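Local coordinates for protein hypothetical methylmalonyl-CoA decarboxylase alpha subunit (Sulfolobus tokodaii, PDB 1X0U) that is a putative carboxyl transferase subunit of the ClpP/crotonase-like clan, six copies of which form the assembly, with a function not established for this protein, at residues A[119-123]-A[156-160]; A[313-317]-A[329-333]. All blocks are in the same frame, centred on the assembly; numbering follows the deposited sequence.

Contact 1: residues A[119-123]-A[156-160]; sequences YELAL and MNVMA
The helical turns 119-123 and 156-160 run almost parallel, 11° apart with their axes 10.4 Å from each other, and set Y119 against M156 and L123 against A160. Parts of helices 109-125 and 144-160, they belong to two successive beta-alpha-beta crossovers of the N-terminal crotonase-like half, which lead from strand 91-98 to 129-133 and on to 166-170. M156 and Y119 carry much of the interface. M156 CB lies 3.7 Å from Y119 CB, at the root of the tyrosine, and from there the two side chains slide past each other in opposite directions. The M156 chain bends at its second and third torsions, which folds the terminal methyl over the neighbouring helix, with M156 CE 3.7 Å from E120 CG and just as close to the backbone N of E120. The carboxylate of E120 leads away from this methyl, toward the more open margin of the contact. On the other flank the phenol meets the amide of N157 obliquely, their planes 87° apart, and Y119 OH stands 2.9 Å from N157 ND2. N157 OD1 is engaged by a hydrogen bond with S181 OG, while Y119 OH has a weak one from Q166 NE2, so both polar groups of this buried corner have partners beyond the two helices. One turn further along, the packing between the two helices is aliphatic. L123 holds CG roughly anti to its own N (chi1 -156°) and thereby extends its fork across the groove. Y513 of a second subunit also packs on this leucine. One prong, L123 CD2, comes within 4.3 Å of M159 CB, whereas the other, L123 CD1, rests 3.8 Å from both CA and CB of A160.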
ATOM      1  N   TYR A 119       3.999 -27.535  -2.416  1.00 16.40           N
ATOM      2  CA  TYR A 119       3.053 -26.455  -2.169  1.00 15.93           C
ATOM      3  C   TYR A 119       3.747 -25.106  -2.028  1.00 17.14           C
ATOM      4  O   TYR A 119       3.198 -24.087  -2.449  1.00 16.07           O
ATOM      5  CB  TYR A 119       2.238 -26.714  -0.905  1.00 15.06           C
ATOM      6  CG  TYR A 119       0.941 -27.444  -1.140  1.00 18.90           C
ATOM      7  CD1 TYR A 119       0.840 -28.811  -0.909  1.00 20.65           C
ATOM      8  CD2 TYR A 119      -0.196 -26.764  -1.585  1.00 19.86           C
ATOM      9  CE1 TYR A 119      -0.361 -29.490  -1.107  1.00 22.23           C
ATOM     10  CE2 TYR A 119      -1.405 -27.433  -1.788  1.00 22.76           C
ATOM     11  CZ  TYR A 119      -1.479 -28.798  -1.544  1.00 24.14           C
ATOM     12  OH  TYR A 119      -2.664 -29.478  -1.713  1.00 22.73           O
ATOM     13  N   GLU A 120       4.941 -25.090  -1.431  1.00 16.47           N
ATOM     14  CA  GLU A 120       5.668 -23.829  -1.257  1.00 16.35           C
ATOM     15  C   GLU A 120       6.102 -23.299  -2.613  1.00 14.93           C
ATOM     16  O   GLU A 120       6.104 -22.102  -2.847  1.00 15.84           O
ATOM     17  CB  GLU A 120       6.919 -24.009  -0.381  1.00 16.25           C
ATOM     18  CG  GLU A 120       6.682 -24.406   1.077  1.00 15.88           C
ATOM     19  CD  GLU A 120       7.995 -24.495   1.862  1.00 17.26           C
ATOM     20  OE1 GLU A 120       9.031 -24.839   1.250  1.00 14.33           O
ATOM     21  OE2 GLU A 120       7.995 -24.231   3.081  1.00 14.78           O
ATOM     22  N   LEU A 121       6.501 -24.195  -3.501  1.00 14.26           N
ATOM     23  CA  LEU A 121       6.926 -23.767  -4.821  1.00 13.14           C
ATOM     24  C   LEU A 121       5.723 -23.291  -5.638  1.00 12.51           C
ATOM     25  O   LEU A 121       5.769 -22.238  -6.275  1.00 10.98           O
ATOM     26  CB  LEU A 121       7.643 -24.905  -5.545  1.00 11.81           C
ATOM     27  CG  LEU A 121       9.079 -25.186  -5.094  1.00 13.48           C
ATOM     28  CD1 LEU A 121       9.611 -26.451  -5.750  1.00 12.33           C
ATOM     29  CD2 LEU A 121       9.952 -23.987  -5.454  1.00 13.41           C
ATOM     30  N   ALA A 122       4.645 -24.063  -5.601  1.00 10.67           N
ATOM     31  CA  ALA A 122       3.451 -23.708  -6.352  1.00 12.81           C
ATOM     32  C   ALA A 122       2.904 -22.372  -5.864  1.00 12.57           C
ATOM     33  O   ALA A 122       2.332 -21.605  -6.634  1.00 11.86           O
ATOM     34  CB  ALA A 122       2.388 -24.808  -6.212  1.00 10.59           C
ATOM     35  N   LEU A 123       3.084 -22.097  -4.580  1.00 14.54           N
ATOM     36  CA  LEU A 123       2.613 -20.846  -4.013  1.00 15.77           C
ATOM     37  C   LEU A 123       3.518 -19.688  -4.446  1.00 16.25           C
ATOM     38  O   LEU A 123       3.042 -18.573  -4.687  1.00 15.12           O
ATOM     39  CB  LEU A 123       2.569 -20.946  -2.491  1.00 15.56           C
ATOM     40  CG  LEU A 123       1.594 -19.992  -1.802  1.00 19.84           C
ATOM     41  CD1 LEU A 123       0.179 -20.195  -2.370  1.00 18.66           C
ATOM     42  CD2 LEU A 123       1.611 -20.253  -0.297  1.00 21.70           C
ATOM     43  N   MET A 156      -0.115 -25.516   4.590  1.00 14.98           N
ATOM     44  CA  MET A 156       0.044 -25.077   3.216  1.00 15.28           C
ATOM     45  C   MET A 156      -1.306 -25.009   2.483  1.00 15.71           C
ATOM     46  O   MET A 156      -1.511 -24.151   1.626  1.00 16.82           O
ATOM     47  CB  MET A 156       1.016 -26.004   2.484  1.00 15.80           C
ATOM     48  CG  MET A 156       2.448 -25.957   3.035  1.00 18.67           C
ATOM     49  SD  MET A 156       3.138 -24.273   3.131  1.00 18.51           S
ATOM     50  CE  MET A 156       3.045 -23.781   1.421  1.00 16.57           C
ATOM     51  N   ASN A 157      -2.232 -25.893   2.829  1.00 14.89           N
ATOM     52  CA  ASN A 157      -3.542 -25.889   2.188  1.00 15.91           C
ATOM     53  C   ASN A 157      -4.302 -24.596   2.514  1.00 15.27           C
ATOM     54  O   ASN A 157      -4.938 -24.008   1.648  1.00 14.09           O
ATOM     55  CB  ASN A 157      -4.351 -27.102   2.642  1.00 13.99           C
ATOM     56  CG  ASN A 157      -3.784 -28.404   2.120  1.00 16.10           C
ATOM     57  OD1 ASN A 157      -3.663 -29.385   2.865  1.00 15.63           O
ATOM     58  ND2 ASN A 157      -3.442 -28.428   0.835  1.00 14.49           N
ATOM     59  N   VAL A 158      -4.219 -24.167   3.766  1.00 14.20           N
ATOM     60  CA  VAL A 158      -4.886 -22.952   4.214  1.00 15.21           C
ATOM     61  C   VAL A 158      -4.246 -21.695   3.623  1.00 15.70           C
ATOM     62  O   VAL A 158      -4.946 -20.807   3.144  1.00 13.68           O
ATOM     63  CB  VAL A 158      -4.879 -22.868   5.756  1.00 14.98           C
ATOM     64  CG1 VAL A 158      -5.399 -21.522   6.226  1.00 11.69           C
ATOM     65  CG2 VAL A 158      -5.731 -23.988   6.326  1.00 12.33           C
ATOM     66  N   MET A 159      -2.919 -21.623   3.643  1.00 15.38           N
ATOM     67  CA  MET A 159      -2.229 -20.459   3.087  1.00 16.16           C
ATOM     68  C   MET A 159      -2.507 -20.322   1.595  1.00 15.28           C
ATOM     69  O   MET A 159      -2.566 -19.216   1.065  1.00 14.59           O
ATOM     70  CB  MET A 159      -0.714 -20.579   3.273  1.00 16.97           C
ATOM     71  CG  MET A 159      -0.236 -20.631   4.715  1.00 22.93           C
ATOM     72  SD  MET A 159      -0.664 -19.172   5.686  1.00 30.13           S
ATOM     73  CE  MET A 159      -2.012 -19.816   6.698  1.00 25.34           C
ATOM     74  N   ALA A 160      -2.657 -21.461   0.921  1.00 14.45           N
ATOM     75  CA  ALA A 160      -2.891 -21.473  -0.515  1.00 13.35           C
ATOM     76  C   ALA A 160      -4.363 -21.322  -0.861  1.00 12.12           C
ATOM     77  O   ALA A 160      -4.717 -21.055  -2.015  1.00 12.15           O
ATOM     78  CB  ALA A 160      -2.346 -22.777  -1.119  1.00 10.90           C
TER

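Contact 2: residues A[313-317]-A[329-333]; sequences QNIIV and IVANN
I316 turns CG1 opposite its carbonyl carbon (chi1 -56°) and runs on in a nearly extended chain, which carries CD1 over to N333, just beyond the end of the partner strand. The two side chains meet at an angle, I316 CD1 lying 3.8 Å from N333 CB. V317 uses the same kind of first torsion to aim CG1 at V330, whose own CG1 is anti to its backbone N (chi1 -178°). With both branches of V330 thus facing its neighbour, V317 CG1 sits 4.1 Å from V330 CG2 and equally near V330 CG1. The two segments come from the antiparallel beta hairpin of strands 315-322 and 325-332, N333 following its second strand, inside a mixed sheet where strand 305-307 borders the first arm and strand 363-369 the second. I316 and A331 make a hydrogen-bonded pair, gripping each other twice: I316 N to A331 O and A331 N to I316 O are both 2.7 Å. The two bonds are not equivalent, because A331 N lies in the plane of the I316 carbonyl while I316 N is tilted from that of A331. I315 with N332 and V317 with V330 are the flanking non-hydrogen-bonded pairs. Beside the second, V317 CA points its hydrogen at I329 O from 2.9 Å, so this carbonyl receives a CH...O contact. At the loop end N333 N reaches N314 O at 3.3 Å, coming from above the carbonyl plane by 38°, a longer bond that continues the ladder past the strands, as straight at the hydrogen as the other two but farther out of plane. M291 of helix 291-298 touches I316 and A331 on one face. On the other, V317 packs against F352 of helix 343-358, and K348 NZ of that helix donates a hydrogen bond to I315 O.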
ATOM      1  N   GLN A 313     -29.201 -32.298  -5.141  1.00 15.76           N
ATOM      2  CA  GLN A 313     -29.588 -31.981  -6.512  1.00 16.55           C
ATOM      3  C   GLN A 313     -30.604 -30.851  -6.411  1.00 15.63           C
ATOM      4  O   GLN A 313     -31.109 -30.327  -7.396  1.00 16.52           O
ATOM      5  CB  GLN A 313     -30.170 -33.226  -7.177  1.00 18.28           C
ATOM      6  CG  GLN A 313     -29.226 -34.410  -7.073  1.00 23.08           C
ATOM      7  CD  GLN A 313     -29.534 -35.507  -8.069  1.00 26.45           C
ATOM      8  OE1 GLN A 313     -30.574 -36.177  -7.985  1.00 28.08           O
ATOM      9  NE2 GLN A 313     -28.628 -35.700  -9.026  1.00 25.62           N
ATOM     10  N   ASN A 314     -30.860 -30.515  -5.157  1.00 16.33           N
ATOM     11  CA  ASN A 314     -31.719 -29.456  -4.667  1.00 16.66           C
ATOM     12  C   ASN A 314     -31.386 -28.183  -5.489  1.00 16.27           C
ATOM     13  O   ASN A 314     -32.275 -27.418  -5.864  1.00 14.91           O
ATOM     14  CB  ASN A 314     -31.370 -29.340  -3.161  1.00 16.75           C
ATOM     15  CG  ASN A 314     -32.105 -28.245  -2.450  1.00 18.55           C
ATOM     16  OD1 ASN A 314     -32.112 -27.094  -2.881  1.00 27.11           O
ATOM     17  ND2 ASN A 314     -32.702 -28.585  -1.327  1.00 17.63           N
ATOM     18  N   ILE A 315     -30.095 -27.959  -5.757  1.00 15.57           N
ATOM     19  CA  ILE A 315     -29.657 -26.826  -6.574  1.00 16.48           C
ATOM     20  C   ILE A 315     -28.524 -27.293  -7.468  1.00 13.23           C
ATOM     21  O   ILE A 315     -27.850 -28.273  -7.163  1.00 14.84           O
ATOM     22  CB  ILE A 315     -29.162 -25.588  -5.744  1.00 18.14           C
ATOM     23  CG1 ILE A 315     -27.701 -25.750  -5.330  1.00 19.89           C
ATOM     24  CG2 ILE A 315     -30.032 -25.408  -4.524  1.00 24.59           C
ATOM     25  CD1 ILE A 315     -27.465 -26.785  -4.273  1.00 20.80           C
ATOM     26  N   ILE A 316     -28.314 -26.594  -8.573  1.00 11.53           N
ATOM     27  CA  ILE A 316     -27.264 -26.962  -9.514  1.00 12.10           C
ATOM     28  C   ILE A 316     -26.183 -25.902  -9.602  1.00 12.84           C
ATOM     29  O   ILE A 316     -26.469 -24.699  -9.647  1.00 13.63           O
ATOM     30  CB  ILE A 316     -27.830 -27.155 -10.920  1.00 12.60           C
ATOM     31  CG1 ILE A 316     -28.965 -28.189 -10.892  1.00 14.01           C
ATOM     32  CG2 ILE A 316     -26.723 -27.588 -11.859  1.00 11.35           C
ATOM     33  CD1 ILE A 316     -29.997 -27.993 -12.015  1.00 10.29           C
ATOM     34  N   VAL A 317     -24.933 -26.350  -9.628  1.00 13.44           N
ATOM     35  CA  VAL A 317     -23.798 -25.443  -9.733  1.00 10.73           C
ATOM     36  C   VAL A 317     -22.744 -26.091 -10.601  1.00 11.86           C
ATOM     37  O   VAL A 317     -22.544 -27.305 -10.548  1.00 12.86           O
ATOM     38  CB  VAL A 317     -23.169 -25.107  -8.340  1.00 12.42           C
ATOM     39  CG1 VAL A 317     -24.195 -24.384  -7.457  1.00  8.96           C
ATOM     40  CG2 VAL A 317     -22.643 -26.385  -7.654  1.00  6.54           C
ATOM     41  N   ILE A 329     -22.237 -21.247 -12.583  1.00 11.32           N
ATOM     42  CA  ILE A 329     -23.675 -21.122 -12.592  1.00 11.44           C
ATOM     43  C   ILE A 329     -24.295 -21.720 -11.356  1.00 12.28           C
ATOM     44  O   ILE A 329     -23.873 -22.774 -10.891  1.00 11.74           O
ATOM     45  CB  ILE A 329     -24.259 -21.779 -13.858  1.00 12.56           C
ATOM     46  CG1 ILE A 329     -23.919 -20.904 -15.064  1.00 13.67           C
ATOM     47  CG2 ILE A 329     -25.773 -21.961 -13.726  1.00 13.17           C
ATOM     48  CD1 ILE A 329     -24.301 -21.486 -16.376  1.00 16.07           C
ATOM     49  N   VAL A 330     -25.274 -21.007 -10.805  1.00 10.99           N
ATOM     50  CA  VAL A 330     -26.001 -21.461  -9.633  1.00 10.58           C
ATOM     51  C   VAL A 330     -27.450 -21.414 -10.091  1.00 13.50           C
ATOM     52  O   VAL A 330     -27.963 -20.345 -10.452  1.00 13.61           O
ATOM     53  CB  VAL A 330     -25.798 -20.516  -8.437  1.00  8.76           C
ATOM     54  CG1 VAL A 330     -26.530 -21.051  -7.212  1.00  7.16           C
ATOM     55  CG2 VAL A 330     -24.325 -20.376  -8.147  1.00 10.27           C
ATOM     56  N   ALA A 331     -28.112 -22.567 -10.090  1.00 13.74           N
ATOM     57  CA  ALA A 331     -29.490 -22.621 -10.562  1.00 12.54           C
ATOM     58  C   ALA A 331     -30.337 -23.603  -9.774  1.00 10.67           C
ATOM     59  O   ALA A 331     -29.949 -24.753  -9.603  1.00 12.92           O
ATOM     60  CB  ALA A 331     -29.492 -22.986 -12.045  1.00 12.50           C
ATOM     61  N   ASN A 332     -31.493 -23.149  -9.298  1.00 11.19           N
ATOM     62  CA  ASN A 332     -32.391 -24.003  -8.530  1.00 11.46           C
ATOM     63  C   ASN A 332     -32.930 -25.121  -9.413  1.00 13.03           C
ATOM     64  O   ASN A 332     -33.205 -24.916 -10.596  1.00 13.49           O
ATOM     65  CB  ASN A 332     -33.539 -23.180  -7.961  1.00 11.02           C
ATOM     66  CG  ASN A 332     -33.049 -21.992  -7.157  1.00 12.75           C
ATOM     67  OD1 ASN A 332     -32.412 -22.152  -6.109  1.00 15.75           O
ATOM     68  ND2 ASN A 332     -33.324 -20.796  -7.650  1.00 11.92           N
ATOM     69  N   ASN A 333     -33.057 -26.310  -8.836  1.00 13.31           N
ATOM     70  CA  ASN A 333     -33.532 -27.472  -9.580  1.00 14.07           C
ATOM     71  C   ASN A 333     -34.938 -27.822  -9.131  1.00 14.45           C
ATOM     72  O   ASN A 333     -35.142 -28.277  -8.007  1.00 13.99           O
ATOM     73  CB  ASN A 333     -32.592 -28.664  -9.346  1.00 14.46           C
ATOM     74  CG  ASN A 333     -32.953 -29.877 -10.194  1.00 15.50           C
ATOM     75  OD1 ASN A 333     -32.333 -30.939 -10.079  1.00 16.30           O
ATOM     76  ND2 ASN A 333     -33.949 -29.725 -11.048  1.00 15.16           N
TER

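Both contacts are largely buried, but they hold different elements, associated with separate sheets of the chain, their centres about 31 Å apart and their nearest atoms about 20 Å apart. Contact 1 joins two helices lying against the first seven-stranded sheet; contact 2 lies within the second sheet, between two of its strands. Accordingly, contact 1 relies on methionine and leucine packing and has no clear hydrogen bond across it, whereas contact 2 is carried by backbone hydrogen bonds, with its aliphatic pairs added on. Their surroundings differ as well: neighbouring subunits pack onto 119-123 and 156-160, while no other chain of the assembly touches 313-317 or 329-333.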